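Local coordinates for protein Cag-Z (Helicobacter pylori, PDB 1S2X) that is of unknown function but is encoded in the cag pathogenicity island, which specifies a type IV secretion system, and probably serves that system, at residues F73-V84 against F164-I175; L133-E141 against M152-I161. The protein carries 1 engineered substitution. One frame throughout, in Å; residues are numbered along the deposited sequence.

Interaction 1: residues F73-V84 against F164-I175; sequences FDAYYNYLNNLV and FGKKLNEIVQDI
I171 and L80 meet at the apolar centre, where CD1 of I171 lies 3.6 Å from CB of L80 and equally close to the carbonyl O of Y77. I171 is a knob in a hole formed by Y77, L80, N81 and V84; CG1, turned away from its own carbonyl carbon, carries CD1 to the facing helix. Beside it CD1 of L80 and CD1 of L168 press together at 3.4 Å, tighter than usual van der Waals contact. Further along toward the C-terminal ends, V84 sets both methyls against CG1 of I175, 3.9 Å from each. Toward the N-terminal ends F164 reaches across the start of helix 74-101: its CD2 abuts CB of F73 at 3.3 Å, its CZ lies against CB of Y76, and the ring planes of F73 and F164 are 59° apart.

Y77 leads from this core to the edge. With CG anti to the backbone N (chi1 -179°), its ring enters a hole among F164, K167, E170 and I171. Each helix thus gives a knob to the other, I171 from one and Y77 from the other, in knobs-into-holes packing of a pair only 8° from parallel, far apart in sequence within an all-helical bundle. CE1 of Y77 touches CB of K167 at 3.6 Å. The lysine chain, bent at chi3, then folds over one ring face and places NZ 4.3 Å from the ring centroid in a cation-pi contact. NZ ends in a salt bridge to OD2 of D74, at 2.6 Å, approaching from above the carboxylate plane. The ammonium group is thus shared between an anion and an aromatic face, which probably favours its charged form and joins the solvent-facing edge, where D74 lies, to the apolar seam between the helices.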
loop_
_atom_site.group_PDB
_atom_site.type_symbol
_atom_site.label_atom_id
_atom_site.label_comp_id
_atom_site.label_asym_id
_atom_site.label_seq_id
_atom_site.Cartn_x
_atom_site.Cartn_y
_atom_site.Cartn_z
ATOM N N PHE A 73 6.330 7.577 -6.168
ATOM C CA PHE A 73 5.678 6.456 -5.507
ATOM C C PHE A 73 6.587 5.884 -4.428
ATOM O O PHE A 73 6.103 5.269 -3.484
ATOM C CB PHE A 73 5.329 5.372 -6.515
ATOM C CG PHE A 73 4.328 5.825 -7.567
ATOM C CD1 PHE A 73 3.342 6.751 -7.236
ATOM C CD2 PHE A 73 4.396 5.306 -8.843
ATOM C CE1 PHE A 73 2.430 7.146 -8.197
ATOM C CE2 PHE A 73 3.495 5.735 -9.811
ATOM C CZ PHE A 73 2.524 6.662 -9.487
ATOM N N ASP A 74 7.884 6.117 -4.609
ATOM C CA ASP A 74 8.868 5.682 -3.617
ATOM C C ASP A 74 8.442 6.073 -2.208
ATOM O O ASP A 74 8.606 5.322 -1.241
ATOM C CB ASP A 74 10.239 6.257 -3.989
ATOM C CG ASP A 74 10.748 5.619 -5.286
ATOM O OD1 ASP A 74 11.528 6.259 -6.021
ATOM O OD2 ASP A 74 10.354 4.472 -5.570
ATOM N N ALA A 75 7.851 7.264 -2.076
ATOM C CA ALA A 75 7.412 7.687 -0.741
ATOM C C ALA A 75 6.385 6.722 -0.170
ATOM O O ALA A 75 6.460 6.356 1.006
ATOM C CB ALA A 75 6.822 9.081 -0.830
ATOM N N TYR A 76 5.415 6.309 -0.990
ATOM C CA TYR A 76 4.381 5.387 -0.507
ATOM C C TYR A 76 5.020 4.049 -0.120
ATOM O O TYR A 76 4.466 3.383 0.753
ATOM C CB TYR A 76 3.263 5.126 -1.521
ATOM C CG TYR A 76 2.552 6.371 -1.990
ATOM C CD1 TYR A 76 2.053 6.492 -3.280
ATOM C CD2 TYR A 76 2.380 7.448 -1.124
ATOM C CE1 TYR A 76 1.408 7.645 -3.691
ATOM C CE2 TYR A 76 1.740 8.600 -1.529
ATOM C CZ TYR A 76 1.253 8.692 -2.815
ATOM O OH TYR A 76 0.611 9.841 -3.220
ATOM N N TYR A 77 6.119 3.717 -0.779
ATOM C CA TYR A 77 6.914 2.527 -0.517
ATOM C C TYR A 77 7.408 2.578 0.930
ATOM O O TYR A 77 7.311 1.595 1.664
ATOM C CB TYR A 77 8.107 2.372 -1.475
ATOM C CG TYR A 77 8.913 1.114 -1.208
ATOM C CD1 TYR A 77 8.399 -0.130 -1.538
ATOM C CD2 TYR A 77 10.173 1.137 -0.620
ATOM C CE1 TYR A 77 9.098 -1.298 -1.309
ATOM C CE2 TYR A 77 10.885 -0.026 -0.381
ATOM C CZ TYR A 77 10.348 -1.247 -0.728
ATOM O OH TYR A 77 11.027 -2.427 -0.509
ATOM N N ASN A 78 7.919 3.749 1.295
ATOM C CA ASN A 78 8.470 3.971 2.629
ATOM C C ASN A 78 7.347 4.037 3.668
ATOM O O ASN A 78 7.494 3.491 4.766
ATOM C CB ASN A 78 9.323 5.229 2.690
ATOM C CG ASN A 78 10.479 5.298 1.712
ATOM O OD1 ASN A 78 11.025 4.314 1.200
ATOM N ND2 ASN A 78 10.893 6.530 1.426
ATOM N N TYR A 79 6.242 4.689 3.316
ATOM C CA TYR A 79 5.095 4.738 4.218
ATOM C C TYR A 79 4.709 3.314 4.628
ATOM O O TYR A 79 4.604 2.999 5.813
ATOM C CB TYR A 79 3.888 5.458 3.601
ATOM C CG TYR A 79 2.618 5.196 4.387
ATOM C CD1 TYR A 79 2.386 5.820 5.610
ATOM C CD2 TYR A 79 1.652 4.321 3.915
ATOM C CE1 TYR A 79 1.228 5.575 6.325
ATOM C CE2 TYR A 79 0.492 4.069 4.626
ATOM C CZ TYR A 79 0.284 4.701 5.838
ATOM O OH TYR A 79 -0.878 4.452 6.542
ATOM N N LEU A 80 4.514 2.435 3.648
ATOM C CA LEU A 80 4.143 1.061 3.960
ATOM C C LEU A 80 5.198 0.324 4.773
ATOM O O LEU A 80 4.820 -0.401 5.701
ATOM C CB LEU A 80 3.854 0.283 2.672
ATOM C CG LEU A 80 2.548 0.745 2.008
ATOM C CD1 LEU A 80 2.408 0.124 0.633
ATOM C CD2 LEU A 80 1.381 0.414 2.934
ATOM N N ASN A 81 6.472 0.501 4.429
ATOM C CA ASN A 81 7.522 -0.161 5.210
ATOM C C ASN A 81 7.476 0.303 6.662
ATOM O O ASN A 81 7.526 -0.497 7.594
ATOM C CB ASN A 81 8.903 0.100 4.598
ATOM C CG ASN A 81 9.988 -0.759 5.209
ATOM O OD1 ASN A 81 10.397 -1.777 4.635
ATOM N ND2 ASN A 81 10.478 -0.366 6.384
ATOM N N ASN A 82 7.390 1.610 6.887
ATOM C CA ASN A 82 7.313 2.173 8.225
ATOM C C ASN A 82 6.126 1.616 9.006
ATOM O O ASN A 82 6.247 1.209 10.155
ATOM C CB ASN A 82 7.178 3.691 8.165
ATOM C CG ASN A 82 8.400 4.332 7.530
ATOM O OD1 ASN A 82 9.358 3.627 7.206
ATOM N ND2 ASN A 82 8.346 5.649 7.358
ATOM N N LEU A 83 4.964 1.618 8.358
ATOM C CA LEU A 83 3.743 1.098 8.942
ATOM C C LEU A 83 3.860 -0.370 9.310
ATOM O O LEU A 83 3.497 -0.799 10.402
ATOM C CB LEU A 83 2.570 1.251 7.949
ATOM C CG LEU A 83 1.255 0.665 8.480
ATOM C CD1 LEU A 83 0.256 1.783 8.723
ATOM C CD2 LEU A 83 0.702 -0.379 7.526
ATOM N N VAL A 84 4.359 -1.165 8.365
ATOM C CA VAL A 84 4.506 -2.598 8.589
ATOM C C VAL A 84 5.450 -2.878 9.757
ATOM O O VAL A 84 5.152 -3.751 10.578
ATOM C CB VAL A 84 5.011 -3.316 7.330
ATOM C CG1 VAL A 84 5.437 -4.752 7.630
ATOM C CG2 VAL A 84 3.918 -3.282 6.269
ATOM N N PHE A 164 6.410 -0.042 -9.250
ATOM C CA PHE A 164 5.975 0.139 -7.866
ATOM C C PHE A 164 5.318 -1.160 -7.390
ATOM O O PHE A 164 5.563 -1.533 -6.246
ATOM C CB PHE A 164 5.032 1.327 -7.728
ATOM C CG PHE A 164 4.531 1.617 -6.326
ATOM C CD1 PHE A 164 3.258 1.230 -5.933
ATOM C CD2 PHE A 164 5.330 2.267 -5.408
ATOM C CE1 PHE A 164 2.794 1.494 -4.657
ATOM C CE2 PHE A 164 4.878 2.533 -4.130
ATOM C CZ PHE A 164 3.608 2.142 -3.749
ATOM N N GLY A 165 4.527 -1.802 -8.239
ATOM C CA GLY A 165 3.838 -3.058 -7.952
ATOM C C GLY A 165 4.860 -4.094 -7.491
ATOM O O GLY A 165 4.673 -4.701 -6.432
ATOM N N LYS A 166 5.943 -4.277 -8.244
ATOM C CA LYS A 166 7.033 -5.159 -7.834
ATOM C C LYS A 166 7.467 -4.832 -6.408
ATOM O O LYS A 166 7.581 -5.661 -5.506
ATOM C CB LYS A 166 8.274 -5.043 -8.722
ATOM C CG LYS A 166 8.154 -5.506 -10.162
ATOM C CD LYS A 166 9.226 -4.872 -11.032
ATOM C CE LYS A 166 8.886 -4.885 -12.510
ATOM N NZ LYS A 166 8.372 -6.205 -12.971
ATOM N N LYS A 167 7.739 -3.539 -6.197
ATOM C CA LYS A 167 8.226 -3.186 -4.861
ATOM C C LYS A 167 7.147 -3.469 -3.827
ATOM O O LYS A 167 7.452 -3.845 -2.689
ATOM C CB LYS A 167 8.704 -1.741 -4.852
ATOM C CG LYS A 167 9.927 -1.503 -5.731
ATOM C CD LYS A 167 10.764 -0.337 -5.227
ATOM C CE LYS A 167 10.059 0.994 -5.399
ATOM N NZ LYS A 167 10.624 2.061 -4.511
ATOM N N LEU A 168 5.878 -3.314 -4.213
ATOM C CA LEU A 168 4.811 -3.602 -3.258
ATOM C C LEU A 168 4.764 -5.102 -2.984
ATOM O O LEU A 168 4.464 -5.515 -1.864
ATOM C CB LEU A 168 3.455 -3.128 -3.768
ATOM C CG LEU A 168 2.684 -2.098 -2.954
ATOM C CD1 LEU A 168 3.601 -1.025 -2.389
ATOM C CD2 LEU A 168 1.595 -1.454 -3.806
ATOM N N ASN A 169 5.069 -5.905 -4.005
ATOM C CA ASN A 169 5.082 -7.350 -3.839
ATOM C C ASN A 169 6.114 -7.801 -2.809
ATOM O O ASN A 169 5.829 -8.720 -2.039
ATOM C CB ASN A 169 5.364 -8.079 -5.154
ATOM C CG ASN A 169 4.269 -7.882 -6.182
ATOM O OD1 ASN A 169 3.275 -7.201 -5.923
ATOM N ND2 ASN A 169 4.466 -8.480 -7.356
ATOM N N GLU A 170 7.293 -7.199 -2.785
ATOM C CA GLU A 170 8.304 -7.516 -1.783
ATOM C C GLU A 170 7.829 -7.203 -0.366
ATOM O O GLU A 170 8.119 -7.934 0.585
ATOM C CB GLU A 170 9.593 -6.735 -2.039
ATOM C CG GLU A 170 10.184 -6.987 -3.416
ATOM C CD GLU A 170 11.389 -6.088 -3.664
ATOM O OE1 GLU A 170 11.379 -4.950 -3.152
ATOM O OE2 GLU A 170 12.328 -6.550 -4.347
ATOM N N ILE A 171 7.091 -6.102 -0.227
ATOM C CA ILE A 171 6.531 -5.751 1.076
ATOM C C ILE A 171 5.478 -6.761 1.522
ATOM O O ILE A 171 5.474 -7.206 2.670
ATOM C CB ILE A 171 5.920 -4.344 1.065
ATOM C CG1 ILE A 171 6.946 -3.212 0.907
ATOM C CG2 ILE A 171 5.079 -4.126 2.316
ATOM C CD1 ILE A 171 6.351 -1.854 1.209
ATOM N N VAL A 172 4.566 -7.148 0.637
ATOM C CA VAL A 172 3.577 -8.160 1.005
ATOM C C VAL A 172 4.290 -9.451 1.406
ATOM O O VAL A 172 3.822 -10.233 2.238
ATOM C CB VAL A 172 2.609 -8.404 -0.160
ATOM C CG1 VAL A 172 1.833 -9.702 -0.008
ATOM C CG2 VAL A 172 1.649 -7.224 -0.295
ATOM N N GLN A 173 5.449 -9.667 0.787
ATOM C CA GLN A 173 6.210 -10.887 1.036
ATOM C C GLN A 173 6.813 -10.851 2.436
ATOM O O GLN A 173 6.878 -11.868 3.123
ATOM C CB GLN A 173 7.310 -11.107 -0.007
ATOM C CG GLN A 173 6.854 -11.948 -1.192
ATOM C CD GLN A 173 7.909 -12.155 -2.254
ATOM O OE1 GLN A 173 8.188 -11.257 -3.054
ATOM N NE2 GLN A 173 8.508 -13.356 -2.284
ATOM N N ASP A 174 7.243 -9.658 2.836
ATOM C CA ASP A 174 7.798 -9.498 4.176
ATOM C C ASP A 174 6.721 -9.534 5.262
ATOM O O ASP A 174 6.998 -10.009 6.370
ATOM C CB ASP A 174 8.587 -8.196 4.252
ATOM C CG ASP A 174 9.307 -8.013 5.572
ATOM O OD1 ASP A 174 8.847 -7.124 6.328
ATOM O OD2 ASP A 174 10.303 -8.724 5.830
ATOM N N ILE A 175 5.526 -9.038 4.970
ATOM C CA ILE A 175 4.372 -9.112 5.860
ATOM C C ILE A 175 4.079 -10.581 6.173
ATOM O O ILE A 175 3.840 -10.915 7.335
ATOM C CB ILE A 175 3.131 -8.457 5.245
ATOM C CG1 ILE A 175 3.154 -6.921 5.270
ATOM C CG2 ILE A 175 1.863 -8.965 5.901
ATOM C CD1 ILE A 175 2.059 -6.294 4.430
#

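Interaction 2: residues L133-E141 against M152-I161; sequences LVASYLPRE and MGVAFQILGI
The end of helix 105-135 and the type I turn from A135 to L138 run past the end of helix 149-158 and the first residue of the next helix, with CA of A135 6.3 Å from CA of I161 and CA of L138 7.0 Å from CA of F156. L138 makes the largest contribution to the contact. Its CG is anti to the backbone N (chi1 179°), which drives the forked end into the facing helix: CD2 rests over one face of the F156 ring, 3.9 Å from the centroid, as a CH-pi contact, and also reaches CB of A155 at 3.8 Å. The other methyl, CD1, meets CD1 of L159 at 3.8 Å, the two leucines crossing at about a right angle. V59 of helix 52-68 touches both A155 and L159 from outside the pair.

Helix 149-158 ends in a Schellman motif at G160, whose positive phi (91°) suits glycine; the same residue is the N-cap of helix 161-183, and the chain is thereby turned directly from one helix into the next. Just past this junction I161 points toward the end of helix 105-135 and the turn after it. Its CD1 lies 3.6 Å from the carbonyl O of V134 and also approaches the backbone N of L138. The V134 and I161 side chains lie alongside with opposite directions, CG1 of V134 and CG2 of I161 4.2 Å apart.

Toward the exposed end, the selenium of M152, a selenomethionine, sits over one face of the R140 guanidinium, 3.8 Å from NH2, although the arginine is poorly ordered. No hydrogen bond joins the two segments; the polar backbone of the loop is held partly from outside, by R35, which donates to the carbonyl O of S136.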
loop_
_atom_site.group_PDB
_atom_site.type_symbol
_atom_site.label_atom_id
_atom_site.label_comp_id
_atom_site.label_asym_id
_atom_site.label_seq_id
_atom_site.Cartn_x
_atom_site.Cartn_y
_atom_site.Cartn_z
ATOM N N LEU A 133 -4.381 3.411 -4.935
ATOM C CA LEU A 133 -4.075 4.801 -5.244
ATOM C C LEU A 133 -3.013 4.927 -6.328
ATOM O O LEU A 133 -3.104 5.761 -7.226
ATOM C CB LEU A 133 -3.615 5.518 -3.970
ATOM C CG LEU A 133 -3.106 6.955 -4.103
ATOM C CD1 LEU A 133 -4.241 7.930 -4.371
ATOM C CD2 LEU A 133 -2.347 7.339 -2.830
ATOM N N VAL A 134 -1.969 4.101 -6.266
ATOM C CA VAL A 134 -0.897 4.289 -7.244
ATOM C C VAL A 134 -1.374 3.899 -8.640
ATOM O O VAL A 134 -1.026 4.554 -9.623
ATOM C CB VAL A 134 0.354 3.494 -6.851
ATOM C CG1 VAL A 134 1.381 3.502 -7.976
ATOM C CG2 VAL A 134 0.963 4.097 -5.587
ATOM N N ALA A 135 -2.178 2.843 -8.678
ATOM C CA ALA A 135 -2.767 2.391 -9.914
ATOM C C ALA A 135 -3.660 3.481 -10.518
ATOM O O ALA A 135 -3.748 3.579 -11.745
ATOM C CB ALA A 135 -3.571 1.115 -9.715
ATOM N N SER A 136 -4.326 4.289 -9.697
ATOM C CA SER A 136 -5.190 5.334 -10.244
ATOM C C SER A 136 -4.459 6.476 -10.923
ATOM O O SER A 136 -5.163 7.349 -11.448
ATOM C CB SER A 136 -6.060 5.914 -9.109
ATOM O OG SER A 136 -5.298 6.905 -8.429
ATOM N N TYR A 137 -3.120 6.522 -10.951
ATOM C CA TYR A 137 -2.395 7.533 -11.748
ATOM C C TYR A 137 -2.432 7.260 -13.248
ATOM O O TYR A 137 -2.014 8.046 -14.105
ATOM C CB TYR A 137 -0.930 7.610 -11.274
ATOM C CG TYR A 137 -0.795 8.576 -10.098
ATOM C CD1 TYR A 137 -0.455 9.900 -10.336
ATOM C CD2 TYR A 137 -1.025 8.157 -8.790
ATOM C CE1 TYR A 137 -0.330 10.807 -9.292
ATOM C CE2 TYR A 137 -0.906 9.049 -7.740
ATOM C CZ TYR A 137 -0.560 10.363 -8.006
ATOM O OH TYR A 137 -0.431 11.267 -6.967
ATOM N N LEU A 138 -2.937 6.100 -13.648
ATOM C CA LEU A 138 -3.413 5.842 -15.006
ATOM C C LEU A 138 -4.938 5.892 -14.879
ATOM O O LEU A 138 -5.560 4.892 -14.520
ATOM C CB LEU A 138 -2.947 4.508 -15.576
ATOM C CG LEU A 138 -3.452 4.182 -17.000
ATOM C CD1 LEU A 138 -2.960 5.240 -17.979
ATOM C CD2 LEU A 138 -3.040 2.782 -17.433
ATOM N N PRO A 139 -5.524 7.063 -15.087
ATOM C CA PRO A 139 -6.914 7.251 -14.662
ATOM C C PRO A 139 -7.831 6.530 -15.641
ATOM O O PRO A 139 -7.887 6.826 -16.828
ATOM C CB PRO A 139 -7.090 8.766 -14.722
ATOM C CG PRO A 139 -6.129 9.213 -15.782
ATOM C CD PRO A 139 -4.965 8.263 -15.716
ATOM N N ARG A 140 -8.568 5.553 -15.140
ATOM C CA ARG A 140 -9.455 4.789 -16.014
ATOM C C ARG A 140 -10.445 5.700 -16.719
ATOM O O ARG A 140 -10.879 5.415 -17.837
ATOM C CB ARG A 140 -10.228 3.740 -15.218
ATOM C CG ARG A 140 -10.194 2.339 -15.797
ATOM C CD ARG A 140 -10.453 2.306 -17.297
ATOM N NE ARG A 140 -10.388 0.949 -17.837
ATOM C CZ ARG A 140 -10.725 0.559 -19.058
ATOM N NH1 ARG A 140 -11.183 1.417 -19.964
ATOM N NH2 ARG A 140 -10.609 -0.714 -19.392
ATOM N N GLU A 141 -10.826 6.811 -16.086
ATOM C CA GLU A 141 -11.891 7.578 -16.738
ATOM C C GLU A 141 -11.409 8.415 -17.920
ATOM O O GLU A 141 -12.298 8.979 -18.573
ATOM C CB GLU A 141 -12.584 8.451 -15.690
ATOM C CG GLU A 141 -11.764 9.628 -15.202
ATOM C CD GLU A 141 -10.973 9.341 -13.941
ATOM O OE1 GLU A 141 -10.598 10.313 -13.251
ATOM O OE2 GLU A 141 -10.713 8.154 -13.634
HETATM N N MSE A 152 -2.790 -0.963 -21.786
HETATM C CA MSE A 152 -2.814 -0.467 -20.406
HETATM C C MSE A 152 -1.572 -0.980 -19.679
HETATM O O MSE A 152 -0.941 -0.250 -18.911
HETATM C CB MSE A 152 -4.062 -0.874 -19.637
HETATM C CG MSE A 152 -5.258 0.054 -19.797
HETATM SE SE MSE A 152 -6.770 -0.691 -19.104
HETATM C CE MSE A 152 -6.221 -0.866 -17.407
ATOM N N GLY A 153 -1.217 -2.231 -19.953
ATOM C CA GLY A 153 -0.036 -2.845 -19.358
ATOM C C GLY A 153 1.205 -2.010 -19.604
ATOM O O GLY A 153 1.953 -1.661 -18.678
ATOM N N VAL A 154 1.421 -1.661 -20.874
ATOM C CA VAL A 154 2.574 -0.830 -21.222
ATOM C C VAL A 154 2.535 0.540 -20.559
ATOM O O VAL A 154 3.575 1.034 -20.106
ATOM C CB VAL A 154 2.638 -0.698 -22.758
ATOM C CG1 VAL A 154 3.788 0.190 -23.197
ATOM C CG2 VAL A 154 2.759 -2.095 -23.366
ATOM N N ALA A 155 1.365 1.174 -20.500
ATOM C CA ALA A 155 1.174 2.476 -19.864
ATOM C C ALA A 155 1.508 2.324 -18.382
ATOM O O ALA A 155 2.167 3.182 -17.808
ATOM C CB ALA A 155 -0.229 3.032 -20.038
ATOM N N PHE A 156 1.078 1.224 -17.769
ATOM C CA PHE A 156 1.452 0.989 -16.376
ATOM C C PHE A 156 2.967 0.969 -16.227
ATOM O O PHE A 156 3.582 1.454 -15.273
ATOM C CB PHE A 156 0.868 -0.326 -15.874
ATOM C CG PHE A 156 -0.610 -0.275 -15.508
ATOM C CD1 PHE A 156 -1.443 -1.318 -15.885
ATOM C CD2 PHE A 156 -1.130 0.787 -14.811
ATOM C CE1 PHE A 156 -2.786 -1.299 -15.546
ATOM C CE2 PHE A 156 -2.463 0.807 -14.441
ATOM C CZ PHE A 156 -3.291 -0.238 -14.817
ATOM N N GLN A 157 3.604 0.374 -17.238
ATOM C CA GLN A 157 5.064 0.261 -17.128
ATOM C C GLN A 157 5.675 1.631 -17.367
ATOM O O GLN A 157 6.575 2.059 -16.646
ATOM C CB GLN A 157 5.600 -0.801 -18.089
ATOM C CG GLN A 157 5.085 -2.203 -17.770
ATOM C CD GLN A 157 5.487 -3.282 -18.753
ATOM O OE1 GLN A 157 5.132 -3.275 -19.934
ATOM N NE2 GLN A 157 6.238 -4.271 -18.279
ATOM N N ILE A 158 5.189 2.360 -18.374
ATOM C CA ILE A 158 5.836 3.664 -18.630
ATOM C C ILE A 158 5.601 4.650 -17.505
ATOM O O ILE A 158 6.437 5.511 -17.247
ATOM C CB ILE A 158 5.350 4.304 -19.937
ATOM C CG1 ILE A 158 5.636 3.467 -21.192
ATOM C CG2 ILE A 158 5.918 5.711 -20.092
ATOM C CD1 ILE A 158 4.809 3.929 -22.373
ATOM N N LEU A 159 4.469 4.545 -16.809
ATOM C CA LEU A 159 4.199 5.485 -15.723
ATOM C C LEU A 159 4.858 5.128 -14.411
ATOM O O LEU A 159 4.715 5.865 -13.423
ATOM C CB LEU A 159 2.676 5.607 -15.518
ATOM C CG LEU A 159 1.919 6.172 -16.721
ATOM C CD1 LEU A 159 0.409 6.136 -16.488
ATOM C CD2 LEU A 159 2.336 7.599 -17.038
ATOM N N GLY A 160 5.594 4.025 -14.342
ATOM C CA GLY A 160 6.265 3.727 -13.083
ATOM C C GLY A 160 5.436 2.865 -12.161
ATOM O O GLY A 160 5.888 2.483 -11.072
ATOM N N ILE A 161 4.218 2.548 -12.611
ATOM C CA ILE A 161 3.283 1.855 -11.721
ATOM C C ILE A 161 3.646 0.387 -11.591
ATOM O O ILE A 161 3.685 -0.219 -10.510
ATOM C CB ILE A 161 1.835 2.057 -12.209
ATOM C CG1 ILE A 161 1.397 3.521 -12.202
ATOM C CG2 ILE A 161 0.891 1.162 -11.412
ATOM C CD1 ILE A 161 0.116 3.865 -12.942
#

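Overall arrangement
Interactions 1 and 2 lie about 17 Å apart, centre to centre, in an all-helical chain, and both segments of interaction 2 fall in the chain between those of interaction 1. Helix 161-183 contributes to both: its first residue, I161, packs in interaction 2, and its 164-175 part runs alongside helix 74-101 in interaction 1. Helix 105-135, which follows helix 74-101, delivers V134 to the boundary, where its CG2 comes within 3.3 Å of CE1 of F164 and its CG1 packs on F73. The rings of F73 and Y137 meet edge to face there too. The apolar side chains of the two contacts thus join around V134 and F73, so that the helix pair and the turn at its end pack as one body.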